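PDB 5FX8: putative adhesin from Komagataella phaffii, which may take part in cell-cell interaction at the yeast cell surface and is represented here by its N-terminal part with two cohesin-like domains. Local coordinates for residues Glu275-Val280 against Asp300-Arg305; Thr183-Gly188 against Phe265-Ala270; His127-Glu132 against Pro140-Val145. One frame throughout, in Å; residues are numbered along the deposited sequence.

Contact 1 (Glu275-Val280 against Asp300-Arg305); sequences EVQNVV and DEPFYR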
ATOM      1  N   GLU C 275     -20.635  54.674 -20.305  1.00 27.87           N
ATOM      2  CA  GLU C 275     -20.752  53.423 -21.023  1.00 27.54           C
ATOM      3  C   GLU C 275     -19.386  52.751 -20.963  1.00 29.43           C
ATOM      4  O   GLU C 275     -18.353  53.428 -20.931  1.00 26.12           O
ATOM      5  CB  GLU C 275     -21.220  53.679 -22.463  1.00 30.33           C
ATOM      6  CG  GLU C 275     -21.177  52.476 -23.403  1.00 41.61           C
ATOM      7  CD  GLU C 275     -21.431  52.851 -24.872  1.00 47.76           C
ATOM      8  OE1 GLU C 275     -21.121  53.995 -25.260  1.00 48.30           O
ATOM      9  OE2 GLU C 275     -21.949  52.007 -25.640  1.00 49.67           O
ATOM     10  N   VAL C 276     -19.391  51.417 -20.922  1.00 26.28           N
ATOM     11  CA  VAL C 276     -18.185  50.614 -20.723  1.00 28.71           C
ATOM     12  C   VAL C 276     -18.257  49.374 -21.610  1.00 27.95           C
ATOM     13  O   VAL C 276     -19.225  48.613 -21.535  1.00 28.69           O
ATOM     14  CB  VAL C 276     -18.024  50.218 -19.239  1.00 26.06           C
ATOM     15  CG1 VAL C 276     -17.233  48.952 -19.088  1.00 27.58           C
ATOM     16  CG2 VAL C 276     -17.327  51.289 -18.505  1.00 27.75           C
ATOM     17  N   GLN C 277     -17.232  49.160 -22.440  1.00 27.53           N
ATOM     18  CA  GLN C 277     -17.105  47.916 -23.196  1.00 28.11           C
ATOM     19  C   GLN C 277     -16.397  46.880 -22.332  1.00 26.80           C
ATOM     20  O   GLN C 277     -15.402  47.192 -21.671  1.00 25.24           O
ATOM     21  CB  GLN C 277     -16.340  48.130 -24.500  1.00 29.13           C
ATOM     22  CG  GLN C 277     -16.882  49.257 -25.359  1.00 31.77           C
ATOM     23  CD  GLN C 277     -18.306  49.005 -25.820  1.00 41.02           C
ATOM     24  OE1 GLN C 277     -18.603  47.962 -26.420  1.00 36.33           O
ATOM     25  NE2 GLN C 277     -19.204  49.952 -25.531  1.00 38.06           N
ATOM     26  N   ASN C 278     -16.929  45.659 -22.314  1.00 27.22           N
ATOM     27  CA  ASN C 278     -16.398  44.610 -21.455  1.00 26.85           C
ATOM     28  C   ASN C 278     -16.612  43.251 -22.088  1.00 26.41           C
ATOM     29  O   ASN C 278     -17.744  42.903 -22.427  1.00 30.04           O
ATOM     30  CB  ASN C 278     -17.063  44.620 -20.087  1.00 23.75           C
ATOM     31  CG  ASN C 278     -16.547  43.518 -19.194  1.00 24.37           C
ATOM     32  OD1 ASN C 278     -16.870  42.352 -19.375  1.00 25.59           O
ATOM     33  ND2 ASN C 278     -15.738  43.883 -18.229  1.00 24.32           N
ATOM     34  N   VAL C 279     -15.549  42.465 -22.188  1.00 24.99           N
ATOM     35  CA  VAL C 279     -15.661  41.089 -22.642  1.00 27.25           C
ATOM     36  C   VAL C 279     -15.105  40.173 -21.564  1.00 28.49           C
ATOM     37  O   VAL C 279     -14.190  40.548 -20.830  1.00 27.52           O
ATOM     38  CB  VAL C 279     -14.939  40.874 -23.976  1.00 24.44           C
ATOM     39  CG1 VAL C 279     -13.496  41.130 -23.800  1.00 26.98           C
ATOM     40  CG2 VAL C 279     -15.156  39.479 -24.460  1.00 32.19           C
ATOM     41  N   VAL C 280     -15.692  38.989 -21.446  1.00 26.11           N
ATOM     42  CA  VAL C 280     -15.226  37.956 -20.543  1.00 25.63           C
ATOM     43  C   VAL C 280     -15.175  36.671 -21.338  1.00 27.76           C
ATOM     44  O   VAL C 280     -16.217  36.149 -21.741  1.00 28.19           O
ATOM     45  CB  VAL C 280     -16.126  37.786 -19.323  1.00 25.82           C
ATOM     46  CG1 VAL C 280     -15.696  36.578 -18.566  1.00 27.51           C
ATOM     47  CG2 VAL C 280     -16.015  38.962 -18.445  1.00 27.76           C
ATOM     48  N   ASP C 300     -19.820  39.529 -24.009  1.00 28.34           N
ATOM     49  CA  ASP C 300     -19.395  40.881 -24.346  1.00 31.12           C
ATOM     50  C   ASP C 300     -20.431  41.941 -24.004  1.00 27.54           C
ATOM     51  O   ASP C 300     -20.297  43.084 -24.450  1.00 29.51           O
ATOM     52  CB  ASP C 300     -19.015  40.977 -25.822  1.00 27.25           C
ATOM     53  CG  ASP C 300     -19.976  40.235 -26.720  1.00 31.04           C
ATOM     54  OD1 ASP C 300     -21.151  40.064 -26.340  1.00 30.04           O
ATOM     55  OD2 ASP C 300     -19.554  39.829 -27.822  1.00 36.11           O
ATOM     56  N   GLU C 301     -21.431  41.606 -23.201  1.00 27.93           N
ATOM     57  CA  GLU C 301     -22.458  42.578 -22.837  1.00 28.89           C
ATOM     58  C   GLU C 301     -21.831  43.835 -22.224  1.00 27.89           C
ATOM     59  O   GLU C 301     -21.053  43.722 -21.265  1.00 25.62           O
ATOM     60  CB  GLU C 301     -23.464  41.960 -21.868  1.00 29.01           C
ATOM     61  CG  GLU C 301     -24.792  42.704 -21.767  1.00 31.17           C
ATOM     62  CD  GLU C 301     -25.553  42.395 -20.479  1.00 45.65           C
ATOM     63  OE1 GLU C 301     -25.058  41.564 -19.679  1.00 40.24           O
ATOM     64  OE2 GLU C 301     -26.643  42.990 -20.264  1.00 33.98           O
ATOM     65  N   PRO C 302     -22.122  45.042 -22.760  1.00 26.21           N
ATOM     66  CA  PRO C 302     -21.609  46.292 -22.183  1.00 23.59           C
ATOM     67  C   PRO C 302     -22.272  46.678 -20.880  1.00 25.55           C
ATOM     68  O   PRO C 302     -23.236  46.045 -20.450  1.00 25.46           O
ATOM     69  CB  PRO C 302     -21.941  47.340 -23.251  1.00 22.09           C
ATOM     70  CG  PRO C 302     -22.259  46.615 -24.436  1.00 25.74           C
ATOM     71  CD  PRO C 302     -22.796  45.283 -24.035  1.00 25.96           C
ATOM     72  N   PHE C 303     -21.770  47.739 -20.264  1.00 23.43           N
ATOM     73  CA  PHE C 303     -22.368  48.333 -19.083  1.00 22.67           C
ATOM     74  C   PHE C 303     -22.834  49.744 -19.401  1.00 22.98           C
ATOM     75  O   PHE C 303     -22.162  50.491 -20.118  1.00 23.34           O
ATOM     76  CB  PHE C 303     -21.391  48.370 -17.927  1.00 22.65           C
ATOM     77  CG  PHE C 303     -21.904  49.084 -16.717  1.00 21.31           C
ATOM     78  CD1 PHE C 303     -22.898  48.534 -15.951  1.00 22.07           C
ATOM     79  CD2 PHE C 303     -21.363  50.286 -16.325  1.00 22.55           C
ATOM     80  CE1 PHE C 303     -23.347  49.172 -14.836  1.00 21.83           C
ATOM     81  CE2 PHE C 303     -21.813  50.928 -15.207  1.00 20.88           C
ATOM     82  CZ  PHE C 303     -22.802  50.371 -14.464  1.00 21.80           C
ATOM     83  N   TYR C 304     -23.994  50.095 -18.860  1.00 22.80           N
ATOM     84  CA  TYR C 304     -24.642  51.367 -19.131  1.00 19.44           C
ATOM     85  C   TYR C 304     -25.021  52.002 -17.810  1.00 20.82           C
ATOM     86  O   TYR C 304     -25.465  51.320 -16.884  1.00 23.76           O
ATOM     87  CB  TYR C 304     -25.872  51.190 -20.002  1.00 17.12           C
ATOM     88  CG  TYR C 304     -25.606  50.695 -21.404  1.00 19.92           C
ATOM     89  CD1 TYR C 304     -24.936  51.494 -22.326  1.00 22.40           C
ATOM     90  CD2 TYR C 304     -26.062  49.457 -21.823  1.00 17.14           C
ATOM     91  CE1 TYR C 304     -24.714  51.068 -23.597  1.00 19.22           C
ATOM     92  CE2 TYR C 304     -25.842  49.021 -23.101  1.00 17.52           C
ATOM     93  CZ  TYR C 304     -25.170  49.837 -23.982  1.00 19.54           C
ATOM     94  OH  TYR C 304     -24.933  49.437 -25.268  1.00 21.35           O
ATOM     95  N   ARG C 305     -24.817  53.303 -17.709  1.00 19.10           N
ATOM     96  CA  ARG C 305     -25.123  53.974 -16.465  1.00 19.71           C
ATOM     97  C   ARG C 305     -26.450  54.714 -16.479  1.00 18.26           C
ATOM     98  O   ARG C 305     -26.989  54.988 -15.410  1.00 21.30           O
ATOM     99  CB  ARG C 305     -23.988  54.930 -16.098  1.00 22.65           C
ATOM    100  CG  ARG C 305     -22.702  54.203 -15.812  1.00 26.03           C
ATOM    101  CD  ARG C 305     -21.582  55.135 -15.467  1.00 25.64           C
ATOM    102  NE  ARG C 305     -21.265  55.106 -14.050  1.00 27.55           N
ATOM    103  CZ  ARG C 305     -20.207  55.702 -13.526  1.00 28.34           C
ATOM    104  NH1 ARG C 305     -19.376  56.362 -14.314  1.00 29.78           N
ATOM    105  NH2 ARG C 305     -19.977  55.638 -12.229  1.00 29.60           N
TER

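Contact 2 (Thr183-Gly188 against Phe265-Ala270); sequences TVQTPG and FLSNLA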
ATOM      1  N   THR C 183     -10.862  38.935 -18.535  1.00 28.37           N
ATOM      2  CA  THR C 183     -11.686  40.104 -18.812  1.00 26.76           C
ATOM      3  C   THR C 183     -10.815  41.202 -19.395  1.00 27.31           C
ATOM      4  O   THR C 183      -9.708  41.428 -18.913  1.00 29.70           O
ATOM      5  CB  THR C 183     -12.342  40.656 -17.535  1.00 33.30           C
ATOM      6  OG1 THR C 183     -12.739  39.583 -16.687  1.00 48.17           O
ATOM      7  CG2 THR C 183     -13.578  41.470 -17.860  1.00 31.96           C
ATOM      8  N   VAL C 184     -11.316  41.895 -20.418  1.00 26.88           N
ATOM      9  CA  VAL C 184     -10.737  43.157 -20.864  1.00 27.39           C
ATOM     10  C   VAL C 184     -11.832  44.217 -20.921  1.00 27.17           C
ATOM     11  O   VAL C 184     -12.964  43.940 -21.325  1.00 26.97           O
ATOM     12  CB  VAL C 184     -10.037  43.006 -22.225  1.00 26.45           C
ATOM     13  CG1 VAL C 184      -9.185  41.851 -22.216  1.00 28.26           C
ATOM     14  CG2 VAL C 184     -10.997  42.880 -23.323  1.00 28.99           C
ATOM     15  N   GLN C 185     -11.501  45.434 -20.509  1.00 26.47           N
ATOM     16  CA  GLN C 185     -12.495  46.490 -20.521  1.00 27.49           C
ATOM     17  C   GLN C 185     -11.833  47.855 -20.706  1.00 29.37           C
ATOM     18  O   GLN C 185     -10.706  48.076 -20.262  1.00 29.14           O
ATOM     19  CB  GLN C 185     -13.320  46.449 -19.239  1.00 27.50           C
ATOM     20  CG  GLN C 185     -13.295  47.712 -18.488  1.00 28.38           C
ATOM     21  CD  GLN C 185     -14.265  47.751 -17.365  1.00 27.23           C
ATOM     22  OE1 GLN C 185     -14.391  48.769 -16.699  1.00 29.30           O
ATOM     23  NE2 GLN C 185     -14.962  46.655 -17.133  1.00 26.27           N
ATOM     24  N   THR C 186     -12.533  48.754 -21.398  1.00 32.34           N
ATOM     25  CA  THR C 186     -12.141  50.160 -21.502  1.00 36.28           C
ATOM     26  C   THR C 186     -13.385  50.963 -21.249  1.00 29.60           C
ATOM     27  O   THR C 186     -14.439  50.611 -21.753  1.00 30.80           O
ATOM     28  CB  THR C 186     -11.576  50.543 -22.890  1.00 33.70           C
ATOM     29  OG1 THR C 186     -12.597  50.361 -23.875  1.00 39.76           O
ATOM     30  CG2 THR C 186     -10.410  49.692 -23.254  1.00 30.14           C
ATOM     31  N   PRO C 187     -13.276  52.066 -20.505  1.00 32.60           N
ATOM     32  CA  PRO C 187     -12.076  52.667 -19.940  1.00 31.66           C
ATOM     33  C   PRO C 187     -11.829  52.394 -18.465  1.00 33.56           C
ATOM     34  O   PRO C 187     -10.955  53.056 -17.907  1.00 40.30           O
ATOM     35  CB  PRO C 187     -12.355  54.143 -20.108  1.00 35.01           C
ATOM     36  CG  PRO C 187     -13.794  54.224 -19.790  1.00 30.74           C
ATOM     37  CD  PRO C 187     -14.408  53.002 -20.420  1.00 31.07           C
ATOM     38  N   GLY C 188     -12.557  51.489 -17.835  1.00 28.07           N
ATOM     39  CA  GLY C 188     -12.445  51.347 -16.394  1.00 32.04           C
ATOM     40  C   GLY C 188     -11.053  50.948 -15.924  1.00 32.88           C
ATOM     41  O   GLY C 188     -10.156  50.601 -16.694  1.00 32.78           O
ATOM     42  N   PHE C 265     -15.503  40.993  -9.706  1.00 23.32           N
ATOM     43  CA  PHE C 265     -14.404  41.948  -9.792  1.00 25.82           C
ATOM     44  C   PHE C 265     -14.919  43.367  -9.986  1.00 26.17           C
ATOM     45  O   PHE C 265     -15.732  43.634 -10.870  1.00 24.99           O
ATOM     46  CB  PHE C 265     -13.395  41.585 -10.890  1.00 28.18           C
ATOM     47  CG  PHE C 265     -14.004  41.119 -12.155  1.00 25.27           C
ATOM     48  CD1 PHE C 265     -14.472  39.831 -12.275  1.00 27.91           C
ATOM     49  CD2 PHE C 265     -14.065  41.959 -13.248  1.00 31.49           C
ATOM     50  CE1 PHE C 265     -15.025  39.395 -13.445  1.00 30.54           C
ATOM     51  CE2 PHE C 265     -14.608  41.534 -14.439  1.00 30.02           C
ATOM     52  CZ  PHE C 265     -15.089  40.251 -14.539  1.00 34.67           C
ATOM     53  N   LEU C 266     -14.422  44.269  -9.158  1.00 29.08           N
ATOM     54  CA  LEU C 266     -14.848  45.651  -9.164  1.00 24.72           C
ATOM     55  C   LEU C 266     -14.065  46.432 -10.200  1.00 27.70           C
ATOM     56  O   LEU C 266     -12.875  46.204 -10.419  1.00 27.86           O
ATOM     57  CB  LEU C 266     -14.638  46.272  -7.785  1.00 27.44           C
ATOM     58  CG  LEU C 266     -15.179  47.657  -7.441  1.00 28.05           C
ATOM     59  CD1 LEU C 266     -16.664  47.629  -7.552  1.00 28.18           C
ATOM     60  CD2 LEU C 266     -14.793  48.039  -6.032  1.00 29.08           C
ATOM     61  N   SER C 267     -14.747  47.373 -10.829  1.00 27.29           N
ATOM     62  CA  SER C 267     -14.129  48.302 -11.759  1.00 27.83           C
ATOM     63  C   SER C 267     -14.542  49.716 -11.371  1.00 28.89           C
ATOM     64  O   SER C 267     -15.720  50.068 -11.454  1.00 30.06           O
ATOM     65  CB  SER C 267     -14.531  47.976 -13.190  1.00 27.61           C
ATOM     66  OG  SER C 267     -13.843  48.797 -14.105  1.00 29.03           O
ATOM     67  N   ASN C 268     -13.579  50.517 -10.930  1.00 33.79           N
ATOM     68  CA  ASN C 268     -13.816  51.931 -10.676  1.00 31.45           C
ATOM     69  C   ASN C 268     -13.823  52.721 -11.982  1.00 31.87           C
ATOM     70  O   ASN C 268     -13.012  52.479 -12.875  1.00 28.11           O
ATOM     71  CB  ASN C 268     -12.755  52.469  -9.725  1.00 29.70           C
ATOM     72  CG  ASN C 268     -12.899  51.902  -8.334  1.00 30.43           C
ATOM     73  OD1 ASN C 268     -13.978  51.956  -7.753  1.00 30.01           O
ATOM     74  ND2 ASN C 268     -11.826  51.333  -7.796  1.00 31.81           N
ATOM     75  N   LEU C 269     -14.763  53.662 -12.097  1.00 35.77           N
ATOM     76  CA  LEU C 269     -14.928  54.465 -13.302  1.00 33.42           C
ATOM     77  C   LEU C 269     -14.734  55.948 -13.006  1.00 32.76           C
ATOM     78  O   LEU C 269     -15.024  56.424 -11.907  1.00 32.58           O
ATOM     79  CB  LEU C 269     -16.314  54.255 -13.908  1.00 31.82           C
ATOM     80  CG  LEU C 269     -16.669  52.801 -14.197  1.00 35.61           C
ATOM     81  CD1 LEU C 269     -18.147  52.648 -14.511  1.00 30.06           C
ATOM     82  CD2 LEU C 269     -15.826  52.279 -15.342  1.00 29.99           C
ATOM     83  N   ALA C 270     -14.251  56.683 -14.001  1.00 33.11           N
ATOM     84  CA  ALA C 270     -14.278  58.134 -13.906  1.00 33.99           C
ATOM     85  C   ALA C 270     -15.716  58.615 -13.892  1.00 34.64           C
ATOM     86  O   ALA C 270     -16.610  57.974 -14.443  1.00 32.52           O
ATOM     87  CB  ALA C 270     -13.539  58.775 -15.075  1.00 35.45           C
TER

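Contact 3 (His127-Glu132 against Pro140-Val145); sequences HTFDFE and PSVDLV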
ATOM      1  N   HIS C 127     -45.130  39.050 -17.617  1.00 39.70           N
ATOM      2  CA  HIS C 127     -45.585  40.313 -17.056  1.00 30.76           C
ATOM      3  C   HIS C 127     -45.948  41.233 -18.200  1.00 29.84           C
ATOM      4  O   HIS C 127     -45.185  41.344 -19.161  1.00 31.20           O
ATOM      5  CB  HIS C 127     -44.497  40.950 -16.215  1.00 31.07           C
ATOM      6  CG  HIS C 127     -44.889  42.253 -15.611  1.00 30.89           C
ATOM      7  ND1 HIS C 127     -45.693  42.341 -14.498  1.00 31.23           N
ATOM      8  CD2 HIS C 127     -44.572  43.523 -15.951  1.00 30.67           C
ATOM      9  CE1 HIS C 127     -45.854  43.609 -14.173  1.00 30.78           C
ATOM     10  NE2 HIS C 127     -45.187  44.349 -15.042  1.00 34.58           N
ATOM     11  N   THR C 128     -47.102  41.882 -18.114  1.00 32.31           N
ATOM     12  CA  THR C 128     -47.522  42.832 -19.134  1.00 30.41           C
ATOM     13  C   THR C 128     -47.412  44.241 -18.587  1.00 29.64           C
ATOM     14  O   THR C 128     -47.687  44.481 -17.410  1.00 26.74           O
ATOM     15  CB  THR C 128     -48.951  42.592 -19.582  1.00 30.11           C
ATOM     16  OG1 THR C 128     -49.825  43.189 -18.619  1.00 38.82           O
ATOM     17  CG2 THR C 128     -49.233  41.109 -19.694  1.00 30.67           C
ATOM     18  N   PHE C 129     -46.995  45.166 -19.442  1.00 31.15           N
ATOM     19  CA  PHE C 129     -46.862  46.569 -19.073  1.00 28.74           C
ATOM     20  C   PHE C 129     -48.000  47.326 -19.724  1.00 27.68           C
ATOM     21  O   PHE C 129     -48.236  47.171 -20.921  1.00 27.68           O
ATOM     22  CB  PHE C 129     -45.533  47.164 -19.544  1.00 28.00           C
ATOM     23  CG  PHE C 129     -44.318  46.411 -19.119  1.00 26.29           C
ATOM     24  CD1 PHE C 129     -43.762  46.623 -17.877  1.00 27.45           C
ATOM     25  CD2 PHE C 129     -43.697  45.544 -19.981  1.00 25.76           C
ATOM     26  CE1 PHE C 129     -42.640  45.970 -17.503  1.00 25.84           C
ATOM     27  CE2 PHE C 129     -42.575  44.889 -19.607  1.00 26.31           C
ATOM     28  CZ  PHE C 129     -42.044  45.102 -18.371  1.00 27.00           C
ATOM     29  N   ASP C 130     -48.704  48.132 -18.946  1.00 28.28           N
ATOM     30  CA  ASP C 130     -49.851  48.881 -19.448  1.00 28.00           C
ATOM     31  C   ASP C 130     -49.449  50.330 -19.715  1.00 26.58           C
ATOM     32  O   ASP C 130     -49.166  51.085 -18.784  1.00 27.15           O
ATOM     33  CB  ASP C 130     -51.007  48.814 -18.455  1.00 29.36           C
ATOM     34  CG  ASP C 130     -51.591  47.434 -18.340  1.00 31.88           C
ATOM     35  OD1 ASP C 130     -51.477  46.668 -19.314  1.00 31.29           O
ATOM     36  OD2 ASP C 130     -52.159  47.114 -17.276  1.00 42.74           O
ATOM     37  N   PHE C 131     -49.433  50.720 -20.983  1.00 25.84           N
ATOM     38  CA  PHE C 131     -49.275  52.118 -21.378  1.00 27.80           C
ATOM     39  C   PHE C 131     -50.640  52.677 -21.787  1.00 28.63           C
ATOM     40  O   PHE C 131     -51.306  52.128 -22.672  1.00 27.93           O
ATOM     41  CB  PHE C 131     -48.266  52.254 -22.520  1.00 26.23           C
ATOM     42  CG  PHE C 131     -46.907  51.708 -22.190  1.00 26.62           C
ATOM     43  CD1 PHE C 131     -46.605  50.382 -22.435  1.00 26.02           C
ATOM     44  CD2 PHE C 131     -45.942  52.510 -21.620  1.00 24.40           C
ATOM     45  CE1 PHE C 131     -45.389  49.872 -22.123  1.00 24.29           C
ATOM     46  CE2 PHE C 131     -44.718  52.001 -21.310  1.00 24.20           C
ATOM     47  CZ  PHE C 131     -44.444  50.674 -21.557  1.00 24.58           C
ATOM     48  N   GLU C 132     -51.064  53.753 -21.134  1.00 30.15           N
ATOM     49  CA  GLU C 132     -52.348  54.380 -21.413  1.00 31.59           C
ATOM     50  C   GLU C 132     -52.155  55.633 -22.257  1.00 30.58           C
ATOM     51  O   GLU C 132     -51.371  56.519 -21.901  1.00 29.40           O
ATOM     52  CB  GLU C 132     -53.085  54.707 -20.118  1.00 36.40           C
ATOM     53  CG  GLU C 132     -53.560  53.460 -19.397  1.00 46.65           C
ATOM     54  CD  GLU C 132     -54.812  53.678 -18.578  1.00 57.75           C
ATOM     55  OE1 GLU C 132     -55.383  54.788 -18.640  1.00 60.11           O
ATOM     56  OE2 GLU C 132     -55.225  52.737 -17.864  1.00 63.45           O
ATOM     57  N   PRO C 140     -47.879  45.479 -24.132  1.00 29.50           N
ATOM     58  CA  PRO C 140     -46.844  44.506 -24.486  1.00 26.37           C
ATOM     59  C   PRO C 140     -46.499  43.615 -23.309  1.00 27.48           C
ATOM     60  O   PRO C 140     -46.682  43.964 -22.142  1.00 25.49           O
ATOM     61  CB  PRO C 140     -45.653  45.379 -24.872  1.00 25.85           C
ATOM     62  CG  PRO C 140     -45.870  46.626 -24.108  1.00 24.83           C
ATOM     63  CD  PRO C 140     -47.347  46.851 -24.121  1.00 26.03           C
ATOM     64  N   SER C 141     -45.958  42.449 -23.636  1.00 29.44           N
ATOM     65  CA  SER C 141     -45.703  41.425 -22.640  1.00 29.34           C
ATOM     66  C   SER C 141     -44.254  40.968 -22.687  1.00 28.03           C
ATOM     67  O   SER C 141     -43.658  40.874 -23.758  1.00 28.82           O
ATOM     68  CB  SER C 141     -46.631  40.247 -22.850  1.00 31.03           C
ATOM     69  OG  SER C 141     -47.045  39.751 -21.601  1.00 38.35           O
ATOM     70  N   VAL C 142     -43.707  40.666 -21.514  1.00 30.71           N
ATOM     71  CA  VAL C 142     -42.341  40.180 -21.364  1.00 31.41           C
ATOM     72  C   VAL C 142     -42.307  39.060 -20.323  1.00 32.08           C
ATOM     73  O   VAL C 142     -42.970  39.140 -19.286  1.00 32.86           O
ATOM     74  CB  VAL C 142     -41.409  41.346 -20.980  1.00 33.11           C
ATOM     75  CG1 VAL C 142     -40.229  40.861 -20.181  1.00 30.35           C
ATOM     76  CG2 VAL C 142     -40.942  42.045 -22.230  1.00 30.24           C
ATOM     77  N   ASP C 143     -41.518  38.022 -20.590  1.00 33.91           N
ATOM     78  CA  ASP C 143     -41.346  36.904 -19.664  1.00 35.30           C
ATOM     79  C   ASP C 143     -40.156  37.151 -18.738  1.00 33.07           C
ATOM     80  O   ASP C 143     -39.013  37.218 -19.199  1.00 32.79           O
ATOM     81  CB  ASP C 143     -41.145  35.606 -20.442  1.00 39.61           C
ATOM     82  CG  ASP C 143     -41.367  34.371 -19.590  1.00 42.70           C
ATOM     83  OD1 ASP C 143     -42.189  34.427 -18.653  1.00 47.51           O
ATOM     84  OD2 ASP C 143     -40.738  33.334 -19.879  1.00 40.68           O
ATOM     85  N   LEU C 144     -40.421  37.262 -17.434  1.00 33.02           N
ATOM     86  CA  LEU C 144     -39.373  37.508 -16.443  1.00 31.81           C
ATOM     87  C   LEU C 144     -38.774  36.168 -16.035  1.00 35.15           C
ATOM     88  O   LEU C 144     -39.291  35.462 -15.170  1.00 36.13           O
ATOM     89  CB  LEU C 144     -39.915  38.283 -15.251  1.00 31.08           C
ATOM     90  CG  LEU C 144     -40.451  39.680 -15.593  1.00 30.93           C
ATOM     91  CD1 LEU C 144     -40.904  40.403 -14.355  1.00 29.83           C
ATOM     92  CD2 LEU C 144     -39.461  40.541 -16.364  1.00 27.69           C
ATOM     93  N   VAL C 145     -37.672  35.858 -16.628  1.00 32.95           N
ATOM     94  CA  VAL C 145     -37.049  34.555 -16.566  1.00 30.57           C
ATOM     95  C   VAL C 145     -35.982  34.534 -15.476  1.00 34.06           C
ATOM     96  O   VAL C 145     -35.400  35.565 -15.108  1.00 31.88           O
ATOM     97  CB  VAL C 145     -36.469  34.247 -17.955  1.00 30.14           C
ATOM     98  CG1 VAL C 145     -35.086  34.855 -18.092  1.00 30.10           C
ATOM     99  CG2 VAL C 145     -36.473  32.804 -18.197  1.00 33.48           C
TER

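Contact 1 (Glu275-Val280 against Asp300-Arg305)
D300 begins the approach of 300-305 to 275-280 through its backbone: its CA lies 3.2 Å from N278 O in a CA-H...O contact. The two segments belong to an antiparallel beta hairpin, strands 275-286 and 294-304, whose second strand is interrupted here and regains regular pairing at F303. E301 points away from the partner strand, but its carbonyl oxygen accepts a bond from K154 NZ, and N278 OD1 does the same, so one lysine bridges the two segments. P302 follows, with CB 3.5 Å from V276 O.

F303 and V276 form the hydrogen-bonded pair. The bond from F303 N to V276 O (3.0 Å, 168° at the hydrogen) is nearly straight, with the donor in the carbonyl plane, whereas V276 N to F303 O, also 3.0 Å, is more bent. Both side chains project to the face covered by W165, with V276 CB 4.1 Å from F303 CB. A chi1 of 175° sends the F303 ring away from strand 275-280, against V163 and A158, and leaves V276 CB at the ring's edge.

Y304 pairs with E275 without backbone bonds, their side chains on the other face. The extended E275 chain runs alongside the ring, pointing the same way, the carboxylate plane 31° from that of the ring and E275 OE2 3.6 Å from Y304 CE1.

Contact 2 (Thr183-Gly188 against Phe265-Ala270)
T183, Q185 and G188 meet F265, S267 and L269 in face-to-face sheet packing inside the second cohesin-like domain, a beta sandwich. The evidence is topological and geometric: strand 176-186 lies in one antiparallel sheet and strand 260-268 in the other. T183 and Q185 on one strand and F265 and S267 on the other point inward, two residues apart in each case; G188 and L269 lie just beyond the strand ends. The backbones converge along the contact, from 9.6 Å between T183 CA and F265 CA to 5.0 Å between G188 CA and L269 CA.

At the wide end T183 and F265 come from opposite directions. The threonine meets the far end of the ring with both branches, OG1 lying 3.3 Å from F265 CZ and CG2 3.6 Å from F265 CE2. The approach is oblique to the ring. A chi1 of 42° places F265 CG between its backbone N and carbonyl carbon, and the ring reaches from there toward the opposite sheet, where its CZ end meets T183.

In the middle, the Q185 chain, extended beyond CG, carries its amide toward S267, with Q185 CD 3.4 Å from S267 OG. The serine hydroxyl, anti to its own nitrogen (chi1 -175°), is directed at the opposite sheet.

At the narrow end the chain has left strand 176-186 through a cis peptide before P187. On this segment the glycine backbone takes the place of a side chain, and the L269 side chain packs against it, G188 CA lying 3.7 Å from L269 CD2.

F190, on strand 189-200, touches T183, Q185, F265 and S267, and W165, on strand 162-170, packs on F265 and S267. These two strands pair with 260-268 on its two sides, while strands 246-252 and 275-286 flank 176-186 in the facing sheet.

Contact 3 (His127-Glu132 against Pro140-Val145)
H127 and V142 are joined by a reciprocal pair of backbone hydrogen bonds, H127 N to V142 O at 2.7 Å and V142 N to H127 O at 2.9 Å. The second is the straighter at the hydrogen, 168° against 156°. Two residues on, F129 N donates to P140 O (3.0 Å). No return bond is possible because proline has no N-H; instead P140 CD faces F129 O at 3.3 Å. Between these sites T128 and S141 form a non-hydrogen-bonded pair, in which T128 CA makes a CA-H...O contact with P140 O.

The registers H127 with V142 and T128 with S141 define an antiparallel beta hairpin of strands 126-132 and 137-144, both interrupted along their length. Strand 18-19 adds to the other edge of 137-144, making a small mixed sheet.

Polar side chains contribute little across the hairpin. S141 OG makes a weak bond to H127 O, 3.5 Å long, while T128 CG2 packs beside the same hydroxyl. H127 NE2 is bonded to E53 OE2, which anchors the outer end of the imidazole.

Ring and apolar packing gathers on the face carrying H127 and V142. F129 CE2 lies 4.0 Å from V142 CB. Within 127-132 the imidazole of H127 meets the same ring, its CD2 3.5 Å above one face and near the rim. H127 CB also touches L144 CD1. The F131 ring crosses P140 at about a right angle, and the proline meets its edge, P140 CG being 3.8 Å from F131 CE1. V9 of strand 4-11 packs against F129, F131 and P140, and L54 against both phenylalanine rings.

Along the chain the order is contact 3, contact 2, contact 1, in series. Contacts 1 and 2 share the second cohesin-like domain, their centres 9 Å apart and in direct touch. Strands 176-186 and 275-286 are neighbours in one sheet, joined by a probable hydrogen bond from V279 N to V184 O, so the hairpin of contact 1 continues the sheet that contact 2 packs against its partner. A probable hydrogen bond from R305 NH1 to A270 O adds a second tie. Contact 3 touches neither: its nearest atoms are about 12 Å from contact 1 and about 21 Å from contact 2. Its first segment belongs to the first cohesin-like domain, apart from the sandwich of contacts 1 and 2.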